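Local atomic coordinates of myosin light chain (Saccharomyces cerevisiae, PDB entry 1M45), a protein that serves as a light chain for the yeast class II myosin MYO1, the class V myosin MYO2 and IQG1, binding their IQ domains and acting in cytokinesis. Residues T78-T82 with E83-K87; G103-R106 with Y107-G111; A119-D122 with E123-G127; G134-Y138 with K139-E143. One frame throughout, in Å; residues are numbered along the deposited sequence. Where two conformers were deposited one is given.

Interaction 1: T78-T82 with E83-K87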
loop_
_atom_site.group_PDB
_atom_site.type_symbol
_atom_site.label_atom_id
_atom_site.label_comp_id
_atom_site.label_asym_id
_atom_site.label_seq_id
_atom_site.Cartn_x
_atom_site.Cartn_y
_atom_site.Cartn_z
ATOM N N THR A 78 -6.707 -2.239 7.101
ATOM C CA THR A 78 -5.872 -1.289 7.857
ATOM C C THR A 78 -5.477 -1.811 9.226
ATOM O O THR A 78 -5.032 -1.051 10.071
ATOM C CB THR A 78 -6.556 0.069 8.032
ATOM O OG1 THR A 78 -7.669 -0.056 8.930
ATOM C CG2 THR A 78 -7.095 0.596 6.672
ATOM N N LYS A 79 -5.646 -3.111 9.421
ATOM C CA LYS A 79 -5.388 -3.672 10.745
ATOM C C LYS A 79 -4.097 -4.439 10.888
ATOM O O LYS A 79 -3.944 -5.183 11.868
ATOM C CB LYS A 79 -6.561 -4.567 11.122
ATOM C CG LYS A 79 -7.871 -3.785 11.203
ATOM C CD LYS A 79 -9.048 -4.709 11.531
ATOM C CE LYS A 79 -10.299 -3.852 11.748
ATOM N NZ LYS A 79 -11.538 -4.674 11.899
ATOM N N ALA A 80 -3.175 -4.311 9.940
ATOM C CA ALA A 80 -1.911 -5.044 10.055
ATOM C C ALA A 80 -1.067 -4.575 11.202
ATOM O O ALA A 80 -1.091 -3.390 11.553
ATOM C CB ALA A 80 -1.091 -4.942 8.744
ATOM N N LYS A 81 -0.294 -5.499 11.779
ATOM C CA LYS A 81 0.545 -5.174 12.921
ATOM C C LYS A 81 1.989 -5.542 12.619
ATOM O O LYS A 81 2.252 -6.434 11.813
ATOM C CB LYS A 81 0.062 -5.945 14.159
ATOM C CG LYS A 81 -1.354 -5.591 14.570
ATOM C CD LYS A 81 -1.692 -6.278 15.898
ATOM C CE LYS A 81 -2.996 -5.751 16.456
ATOM N NZ LYS A 81 -3.210 -6.264 17.858
ATOM N N THR A 82 2.923 -4.908 13.316
ATOM C CA THR A 82 4.338 -5.206 13.097
ATOM C C THR A 82 4.635 -6.696 13.251
ATOM O O THR A 82 5.404 -7.275 12.470
ATOM C CB THR A 82 5.181 -4.384 14.071
ATOM O OG1 THR A 82 4.947 -2.994 13.783
ATOM C CG2 THR A 82 6.650 -4.599 13.816
ATOM N N GLU A 83 4.003 -7.328 14.229
ATOM C CA GLU A 83 4.248 -8.733 14.474
ATOM C C GLU A 83 3.880 -9.634 13.288
ATOM O O GLU A 83 4.391 -10.739 13.188
ATOM C CB GLU A 83 3.518 -9.188 15.742
ATOM C CG GLU A 83 2.003 -9.213 15.620
ATOM C CD GLU A 83 1.372 -9.786 16.858
ATOM O OE1 GLU A 83 1.335 -9.048 17.863
ATOM O OE2 GLU A 83 0.937 -10.958 16.818
ATOM N N ASP A 84 2.991 -9.166 12.411
ATOM C CA ASP A 84 2.593 -9.932 11.229
ATOM C C ASP A 84 3.757 -10.144 10.266
ATOM O O ASP A 84 3.722 -11.072 9.462
ATOM C CB ASP A 84 1.485 -9.205 10.478
ATOM C CG ASP A 84 0.160 -9.233 11.233
ATOM O OD1 ASP A 84 -0.149 -10.285 11.871
ATOM O OD2 ASP A 84 -0.621 -8.260 11.257
ATOM N N PHE A 85 4.784 -9.309 10.347
ATOM C CA PHE A 85 5.855 -9.350 9.318
ATOM C C PHE A 85 7.261 -9.648 9.806
ATOM O O PHE A 85 8.166 -9.849 8.988
ATOM C CB PHE A 85 5.868 -8.023 8.577
ATOM C CG PHE A 85 4.533 -7.648 8.042
ATOM C CD1 PHE A 85 3.893 -6.500 8.498
ATOM C CD2 PHE A 85 3.867 -8.481 7.136
ATOM C CE1 PHE A 85 2.618 -6.161 8.029
ATOM C CE2 PHE A 85 2.590 -8.149 6.707
ATOM C CZ PHE A 85 1.984 -6.963 7.148
ATOM N N VAL A 86 7.448 -9.652 11.131
ATOM C CA VAL A 86 8.763 -9.904 11.702
ATOM C C VAL A 86 9.343 -11.255 11.326
ATOM O O VAL A 86 10.497 -11.329 10.921
ATOM C CB VAL A 86 8.736 -9.736 13.250
ATOM C CG1 VAL A 86 10.048 -10.178 13.908
ATOM C CG2 VAL A 86 8.444 -8.304 13.585
ATOM N N LYS A 87 8.550 -12.317 11.448
ATOM C CA LYS A 87 9.018 -13.650 11.070
ATOM C C LYS A 87 9.478 -13.728 9.615
ATOM O O LYS A 87 10.483 -14.381 9.305
ATOM C CB LYS A 87 7.931 -14.689 11.351
ATOM C CG LYS A 87 7.843 -15.039 12.825
ATOM C CD LYS A 87 6.853 -16.164 13.078
ATOM C CE LYS A 87 6.855 -16.573 14.545
ATOM N NZ LYS A 87 6.413 -15.475 15.472
#

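Interaction 2: G103-R106 with Y107-G111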
loop_
_atom_site.group_PDB
_atom_site.type_symbol
_atom_site.label_atom_id
_atom_site.label_comp_id
_atom_site.label_asym_id
_atom_site.label_seq_id
_atom_site.Cartn_x
_atom_site.Cartn_y
_atom_site.Cartn_z
ATOM N N GLY A 103 19.500 -5.019 -0.549
ATOM C CA GLY A 103 19.371 -5.981 -1.638
ATOM C C GLY A 103 18.407 -7.119 -1.305
ATOM O O GLY A 103 17.615 -7.528 -2.155
ATOM N N ASP A 104 18.480 -7.649 -0.083
ATOM C CA ASP A 104 17.545 -8.702 0.315
ATOM C C ASP A 104 16.113 -8.163 0.400
ATOM O O ASP A 104 15.148 -8.905 0.146
ATOM C CB ASP A 104 17.922 -9.316 1.640
ATOM C CG ASP A 104 19.097 -10.262 1.527
ATOM O OD1 ASP A 104 19.401 -10.735 0.411
ATOM O OD2 ASP A 104 19.711 -10.625 2.522
ATOM N N LEU A 105 15.975 -6.886 0.779
ATOM C CA LEU A 105 14.627 -6.324 0.870
ATOM C C LEU A 105 14.043 -6.239 -0.521
ATOM O O LEU A 105 12.858 -6.576 -0.758
ATOM C CB LEU A 105 14.631 -4.975 1.584
ATOM C CG LEU A 105 13.272 -4.254 1.639
ATOM C CD1 LEU A 105 12.231 -5.166 2.286
ATOM C CD2 LEU A 105 13.421 -2.948 2.498
ATOM N N ARG A 106 14.863 -5.769 -1.463
ATOM C CA ARG A 106 14.382 -5.735 -2.852
ATOM C C ARG A 106 14.013 -7.123 -3.345
ATOM O O ARG A 106 12.987 -7.302 -4.052
ATOM C CB ARG A 106 15.407 -5.076 -3.765
ATOM C CG ARG A 106 14.923 -4.923 -5.187
ATOM C CD ARG A 106 15.858 -4.054 -6.020
ATOM N NE ARG A 106 15.786 -2.670 -5.533
ATOM C CZ ARG A 106 15.036 -1.720 -6.069
ATOM N NH1 ARG A 106 14.262 -1.961 -7.121
ATOM N NH2 ARG A 106 15.019 -0.510 -5.516
ATOM N N TYR A 107 14.861 -8.111 -3.024
ATOM C CA TYR A 107 14.588 -9.489 -3.360
ATOM C C TYR A 107 13.243 -9.963 -2.824
ATOM O O TYR A 107 12.437 -10.537 -3.566
ATOM C CB TYR A 107 15.710 -10.374 -2.850
ATOM C CG TYR A 107 15.463 -11.872 -3.015
ATOM C CD1 TYR A 107 15.878 -12.540 -4.159
ATOM C CD2 TYR A 107 14.868 -12.607 -2.003
ATOM C CE1 TYR A 107 15.671 -13.935 -4.291
ATOM C CE2 TYR A 107 14.649 -13.984 -2.126
ATOM C CZ TYR A 107 15.059 -14.614 -3.255
ATOM O OH TYR A 107 14.867 -15.948 -3.360
ATOM N N MET A 108 13.002 -9.705 -1.542
ATOM C CA MET A 108 11.748 -10.085 -0.907
ATOM C C MET A 108 10.550 -9.484 -1.630
ATOM O O MET A 108 9.581 -10.177 -1.914
ATOM C CB MET A 108 11.706 -9.626 0.556
ATOM C CG MET A 108 12.721 -10.293 1.501
ATOM S SD MET A 108 12.655 -9.479 3.133
ATOM C CE MET A 108 11.091 -10.068 3.748
ATOM N N LEU A 109 10.620 -8.186 -1.908
ATOM C CA LEU A 109 9.503 -7.470 -2.468
ATOM C C LEU A 109 9.241 -7.652 -3.957
ATOM O O LEU A 109 8.101 -7.590 -4.366
ATOM C CB LEU A 109 9.621 -5.974 -2.156
ATOM C CG LEU A 109 9.674 -5.717 -0.643
ATOM C CD1 LEU A 109 9.769 -4.237 -0.447
ATOM C CD2 LEU A 109 8.397 -6.234 0.058
ATOM N N THR A 110 10.295 -7.884 -4.732
ATOM C CA THR A 110 10.138 -8.060 -6.169
ATOM C C THR A 110 10.175 -9.495 -6.633
ATOM O O THR A 110 9.733 -9.790 -7.739
ATOM C CB THR A 110 11.205 -7.307 -6.957
ATOM O OG1 THR A 110 12.490 -7.880 -6.694
ATOM C CG2 THR A 110 11.259 -5.833 -6.581
ATOM N N GLY A 111 10.746 -10.367 -5.829
ATOM C CA GLY A 111 10.866 -11.773 -6.225
ATOM C C GLY A 111 9.887 -12.729 -5.581
ATOM O O GLY A 111 9.789 -13.876 -6.002
#

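Interaction 3: A119-D122 with E123-G127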
loop_
_atom_site.group_PDB
_atom_site.type_symbol
_atom_site.label_atom_id
_atom_site.label_comp_id
_atom_site.label_asym_id
_atom_site.label_seq_id
_atom_site.Cartn_x
_atom_site.Cartn_y
_atom_site.Cartn_z
ATOM N N ALA A 119 10.491 -0.353 -9.935
ATOM C CA ALA A 119 10.061 1.044 -9.739
ATOM C C ALA A 119 9.305 1.250 -8.449
ATOM O O ALA A 119 9.538 2.262 -7.742
ATOM C CB ALA A 119 9.216 1.535 -10.921
ATOM N N GLU A 120 8.379 0.352 -8.125
ATOM C CA GLU A 120 7.646 0.490 -6.856
ATOM C C GLU A 120 8.597 0.432 -5.661
ATOM O O GLU A 120 8.444 1.161 -4.695
ATOM C CB GLU A 120 6.591 -0.609 -6.724
ATOM C CG GLU A 120 5.374 -0.340 -7.608
ATOM C CD GLU A 120 4.389 -1.507 -7.598
ATOM O OE1 GLU A 120 4.789 -2.674 -7.822
ATOM O OE2 GLU A 120 3.191 -1.273 -7.317
ATOM N N VAL A 121 9.592 -0.466 -5.735
ATOM C CA VAL A 121 10.549 -0.564 -4.662
ATOM C C VAL A 121 11.445 0.689 -4.601
ATOM O O VAL A 121 11.756 1.154 -3.507
ATOM C CB VAL A 121 11.339 -1.880 -4.719
ATOM C CG1 VAL A 121 12.375 -1.921 -3.577
ATOM C CG2 VAL A 121 10.360 -3.055 -4.578
ATOM N N ASP A 122 11.823 1.228 -5.762
ATOM C CA ASP A 122 12.563 2.510 -5.748
ATOM C C ASP A 122 11.743 3.577 -5.024
ATOM O O ASP A 122 12.258 4.294 -4.166
ATOM C CB ASP A 122 12.864 3.050 -7.154
ATOM C CG ASP A 122 13.800 2.177 -7.969
ATOM O OD1 ASP A 122 14.549 1.378 -7.394
ATOM O OD2 ASP A 122 13.818 2.247 -9.227
ATOM N N GLU A 123 10.450 3.678 -5.369
ATOM C CA GLU A 123 9.613 4.692 -4.747
ATOM C C GLU A 123 9.485 4.464 -3.241
ATOM O O GLU A 123 9.598 5.406 -2.446
ATOM C CB GLU A 123 8.224 4.791 -5.415
ATOM C CG GLU A 123 7.506 6.133 -5.129
ATOM C CD GLU A 123 6.283 6.346 -6.015
ATOM O OE1 GLU A 123 6.032 5.472 -6.885
ATOM O OE2 GLU A 123 5.573 7.365 -5.876
ATOM N N LEU A 124 9.274 3.222 -2.850
ATOM C CA LEU A 124 9.178 2.878 -1.448
ATOM C C LEU A 124 10.415 3.290 -0.642
ATOM O O LEU A 124 10.285 3.819 0.470
ATOM C CB LEU A 124 9.052 1.359 -1.279
ATOM C CG LEU A 124 9.232 0.764 0.114
ATOM C CD1 LEU A 124 8.073 1.170 1.040
ATOM C CD2 LEU A 124 9.279 -0.750 -0.017
ATOM N N LEU A 125 11.592 3.013 -1.202
ATOM C CA LEU A 125 12.852 3.213 -0.455
ATOM C C LEU A 125 13.384 4.626 -0.440
ATOM O O LEU A 125 14.347 4.928 0.292
ATOM C CB LEU A 125 13.931 2.278 -0.983
ATOM C CG LEU A 125 13.625 0.801 -0.802
ATOM C CD1 LEU A 125 14.737 -0.052 -1.406
ATOM C CD2 LEU A 125 13.414 0.454 0.710
ATOM N N LYS A 126 12.753 5.500 -1.214
ATOM C CA LYS A 126 13.218 6.875 -1.314
ATOM C C LYS A 126 13.593 7.546 -0.010
ATOM O O LYS A 126 14.619 8.224 0.060
ATOM C CB LYS A 126 12.184 7.733 -2.038
ATOM C CG LYS A 126 12.539 7.991 -3.486
ATOM C CD LYS A 126 13.687 8.995 -3.575
ATOM C CE LYS A 126 14.043 9.377 -5.007
ATOM N NZ LYS A 126 12.867 9.889 -5.778
ATOM N N GLY A 127 12.770 7.361 1.019
ATOM C CA GLY A 127 13.052 7.939 2.322
ATOM C C GLY A 127 13.479 6.952 3.404
ATOM O O GLY A 127 13.550 7.320 4.577
#

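Interaction 4: G134-Y138 with K139-E143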
loop_
_atom_site.group_PDB
_atom_site.type_symbol
_atom_site.label_atom_id
_atom_site.label_comp_id
_atom_site.label_asym_id
_atom_site.label_seq_id
_atom_site.Cartn_x
_atom_site.Cartn_y
_atom_site.Cartn_z
ATOM N N GLY A 134 24.782 -1.004 4.238
ATOM C CA GLY A 134 23.719 -1.264 3.289
ATOM C C GLY A 134 22.540 -1.981 3.922
ATOM O O GLY A 134 21.741 -2.546 3.191
ATOM N N GLU A 135 22.371 -1.865 5.243
ATOM C CA GLU A 135 21.260 -2.517 5.946
ATOM C C GLU A 135 20.158 -1.600 6.450
ATOM O O GLU A 135 20.369 -0.407 6.703
ATOM C CB GLU A 135 21.779 -3.362 7.100
ATOM C CG GLU A 135 22.664 -4.491 6.591
ATOM C CD GLU A 135 22.975 -5.513 7.660
ATOM O OE1 GLU A 135 23.343 -5.118 8.772
ATOM O OE2 GLU A 135 22.829 -6.715 7.384
ATOM N N ILE A 136 18.978 -2.200 6.640
ATOM C CA ILE A 136 17.791 -1.469 7.076
ATOM C C ILE A 136 17.272 -2.123 8.338
ATOM O O ILE A 136 17.216 -3.346 8.409
ATOM C CB ILE A 136 16.708 -1.584 5.961
ATOM C CG1 ILE A 136 17.109 -0.769 4.746
ATOM C CG2 ILE A 136 15.324 -1.072 6.456
ATOM C CD1 ILE A 136 16.320 -1.170 3.476
ATOM N N ASP A 137 16.880 -1.305 9.323
ATOM C CA ASP A 137 16.250 -1.800 10.552
ATOM C C ASP A 137 14.814 -2.153 10.157
ATOM O O ASP A 137 14.031 -1.261 9.864
ATOM C CB ASP A 137 16.244 -0.691 11.625
ATOM C CG ASP A 137 15.676 -1.171 12.936
ATOM O OD1 ASP A 137 14.551 -1.678 12.932
ATOM O OD2 ASP A 137 16.305 -1.137 14.023
ATOM N N TYR A 138 14.489 -3.441 10.102
ATOM C CA TYR A 138 13.193 -3.803 9.516
ATOM C C TYR A 138 12.004 -3.517 10.403
ATOM O O TYR A 138 10.942 -3.197 9.897
ATOM C CB TYR A 138 13.144 -5.214 8.992
ATOM C CG TYR A 138 13.603 -6.334 9.887
ATOM C CD1 TYR A 138 12.764 -6.848 10.877
ATOM C CD2 TYR A 138 14.821 -6.976 9.649
ATOM C CE1 TYR A 138 13.150 -7.942 11.647
ATOM C CE2 TYR A 138 15.216 -8.063 10.416
ATOM C CZ TYR A 138 14.379 -8.542 11.411
ATOM O OH TYR A 138 14.792 -9.611 12.163
ATOM N N LYS A 139 12.184 -3.587 11.717
ATOM C CA LYS A 139 11.065 -3.179 12.579
ATOM C C LYS A 139 10.708 -1.708 12.385
ATOM O O LYS A 139 9.515 -1.359 12.396
ATOM C CB LYS A 139 11.376 -3.437 14.052
ATOM C CG LYS A 139 11.204 -4.887 14.452
ATOM C CD LYS A 139 11.387 -5.036 15.959
ATOM C CE LYS A 139 11.104 -6.430 16.398
ATOM N NZ LYS A 139 9.710 -6.817 16.128
ATOM N N LYS A 140 11.723 -0.858 12.256
ATOM C CA LYS A 140 11.480 0.556 12.013
ATOM C C LYS A 140 10.846 0.758 10.642
ATOM O O LYS A 140 9.927 1.574 10.476
ATOM C CB LYS A 140 12.774 1.363 12.159
ATOM C CG LYS A 140 12.577 2.826 11.867
ATOM C CD LYS A 140 13.891 3.622 12.000
ATOM C CE LYS A 140 13.604 5.132 12.078
ATOM N NZ LYS A 140 12.896 5.675 10.864
ATOM N N PHE A 141 11.320 -0.006 9.666
ATOM C CA PHE A 141 10.769 0.051 8.333
ATOM C C PHE A 141 9.294 -0.329 8.364
ATOM O O PHE A 141 8.462 0.392 7.810
ATOM C CB PHE A 141 11.569 -0.874 7.406
ATOM C CG PHE A 141 10.892 -1.146 6.093
ATOM C CD1 PHE A 141 10.894 -0.180 5.089
ATOM C CD2 PHE A 141 10.279 -2.380 5.858
ATOM C CE1 PHE A 141 10.252 -0.446 3.848
ATOM C CE2 PHE A 141 9.630 -2.654 4.647
ATOM C CZ PHE A 141 9.619 -1.683 3.638
ATOM N N ILE A 142 8.974 -1.462 9.001
ATOM C CA ILE A 142 7.582 -1.910 9.090
ATOM C C ILE A 142 6.722 -0.844 9.756
ATOM O O ILE A 142 5.589 -0.563 9.309
ATOM C CB ILE A 142 7.480 -3.224 9.833
ATOM C CG1 ILE A 142 8.148 -4.331 8.998
ATOM C CG2 ILE A 142 6.017 -3.600 10.052
ATOM C CD1 ILE A 142 8.497 -5.590 9.857
ATOM N N GLU A 143 7.242 -0.251 10.833
ATOM C CA GLU A 143 6.476 0.804 11.541
ATOM C C GLU A 143 6.140 1.974 10.616
ATOM O O GLU A 143 5.014 2.488 10.617
ATOM C CB GLU A 143 7.221 1.310 12.767
ATOM C CG GLU A 143 7.361 0.216 13.804
ATOM C CD GLU A 143 6.054 -0.114 14.487
ATOM O OE1 GLU A 143 5.198 0.795 14.644
ATOM O OE2 GLU A 143 5.879 -1.283 14.860
HETATM O O HOH W 1 14.374 -4.606 13.498
#

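Interaction 1: T78-T82 with E83-K87
The Phe85 ring meets Ala80 obliquely: Ala80 CB lies 4.0 Å from Phe85 CE1 and just as near CZ. One face of the same ring carries Asp84 CB, 3.9 Å above the plane and over its centre. Lys81 O comes in obliquely as well, 3.7 Å from Phe85 CD1. An aromatic side chain of the bound peptide also meets this ring, the planes at about 50°, which places Phe85 between Ala80 of the loop and the peptide.

Lys81 and Asp84 hold each other by a two-way exchange. Asp84 OD2 takes the amide of Lys81, N to OD2 2.8 Å, on its anti side and well out of the carboxylate plane. In return Asp84 N gives a hydrogen bond to Lys81 O at 2.9 Å. The carboxylate is brought back over the turn because CG lies beside the backbone N, chi1 -71°. One residue on, Thr82 O accepts from Phe85 N at 3.0 Å and, weakly, from Val86 N, while Val86 CG2 rests 3.4 Å from Thr82 O.

An alanine here would keep a methyl on the Phe85 face but is likely to leave Lys81 N without its acceptor, freeing the incoming chain to shift. One carboxylate and two carbonyls thus turn the linker after helix 71-75 into helix 83-90 of the second EF-hand range, with a peptide-binding aromatic ring set against the turn.

Interaction 2: G103-R106 with Y107-G111
Leu105 lies across Leu109 one turn further along helix 102-111, its CD1 3.8 Å from Leu109 CD1 and nearly as close to CG. Leu109 keeps its CG beside the backbone N, chi1 -59°, which brings its branches back to Leu105, and the two side chains cross at a slant. Leu109 CG also sits 3.3 Å from Leu105 O.

On another side of the helix, Arg106 and Thr110 make the second overlap. Arg106 CG runs 4.0 Å from Thr110 CG2. The guanidinium group lies well beyond, with NH2 salt-bridged to Asp122 and NH1 to Asp118. Thr110 folds its hydroxyl back on the helix: with OG1 between the backbone N and the carbonyl carbon, chi1 66°, it donates to Arg106 O at 2.7 Å from above the carbonyl plane. The same oxygen takes the regular helical bond from Thr110 N, 2.8 Å away, and so is gripped twice by one residue. Tyr107 turns an edge of its ring toward Asp104 O, and its CB is 3.4 Å from that oxygen. Asp104 is an inferred calcium ligand; its own amide is bonded to Ser101 OG.

This is the helix that follows strand 99-101 in the second EF-hand range. Apolar packing of both leucines and the salt bridges of Arg106 together bind it to helix 118-125, and Leu109 packs on the bound peptide as well. The doubly used carbonyl satisfies the threonine hydroxyl inside its own helix, which should hold the side chain in this rotation.

Interaction 3: A119-D122 with E123-G127
Val121 and Leu125 run alongside each other in the same direction off helix 118-125, with Val121 CG1 3.7 Å from Leu125 CD1. The valine presents CG1 because that branch is turned from the backbone N, chi1 178°. Leu125 instead keeps CG beside its N, chi1 -63°, which lays the branch point over the preceding turn, CG 3.3 Å from Val121 O. Leu125 N donates to that same oxygen at 3.0 Å, so the carbonyl is held by the amide and overlaid by the same residue's CG.

The acids are set differently. Glu123 is stretched out, and its carboxylate pairs with a basic side chain of the bound peptide. Its CB stays 3.7 Å from both Ala119 O and Glu120 O. The Asp122 carboxylate is engaged with Arg106 of helix 102-111. Glu120 turns back along the chain, with OE1 accepting from Thr117 N near the start of the helix. Lys126 is folded: chi1 at -101° falls away from the usual staggered positions, and CG passes 3.8 Å from Asp122 O.

Helix 118-125 leads into the loop of the third EF-hand range, where Asp122 and Lys126 are inferred calcium ligands. Around it, Val121 packs on Arg106 and Thr110 of helix 102-111, Leu125 on Val102, and Leu124 on Leu109. Leu124 also reaches Phe141 and Val145 of helix 138-146 and an aromatic side chain of the peptide.

Interaction 4: G134-Y138 with K139-E143
Asp137 caps the start of helix 138-146: its OD1 accepts from Lys140 N at 3.0 Å, the bond nearly straight though tilted out of the carboxylate plane. The carboxylate reaches forward because CG points away from the backbone N, chi1 -177°. A water widens the cap, donating to Asp137 OD1 at 3.0 Å and accepting from Lys139 N at 3.0 Å. Asp137 O takes Phe141 N in the carbonyl plane at 3.0 Å, and Tyr138 O takes Ile142 N at 2.8 Å. Ile142 CG1 comes within 3.1 Å of that same Tyr138 O, a close carbon-to-carbonyl approach that sets the isoleucine against the previous turn. A leucine here in place of Asp137 would probably leave Lys140 N and the bridging water without their acceptor and the first turn uncapped.

Apolar packing joins Ile136 to Phe141, CG2 of the first touching CB of the second at 3.9 Å, the side chains crossing obliquely.

Of the aromatic rings, Tyr138 has the bridging water offset toward the rim of one face, 3.8 Å above the plane. It also meets Phe89 with planes about 15° apart, and its hydroxyl bonds to Asp93.

A strand turning directly into a helix, the two axes 62° apart, is the second half of an EF-hand: strand 135-137 pairs antiparallel with strand 99-101 of the partner hand, and helix 138-146 leaves the loop.

Along the chain the four contacts come in series, and 2, 3 and 4 lie close together, with centres 12 to 14 Å apart. Interactions 2 and 3 follow each other on helices 102-111 and 118-125, tied by the Arg106 to Asp122 salt bridge and by leucine packing. Interaction 4 joins them through Leu105 on Ile136 and Leu124 on Phe141. Interaction 1, where the linker enters helix 83-90, lies about 20 Å from interaction 3 between centres but 13 Å from interaction 4, on which Phe85 and Thr82 pack through Ile142. The paired EF-hands, joined by strands 99-101 and 135-137, thus make a lobe whose residues in interactions 1, 2 and 3 reach the bound IQ peptide.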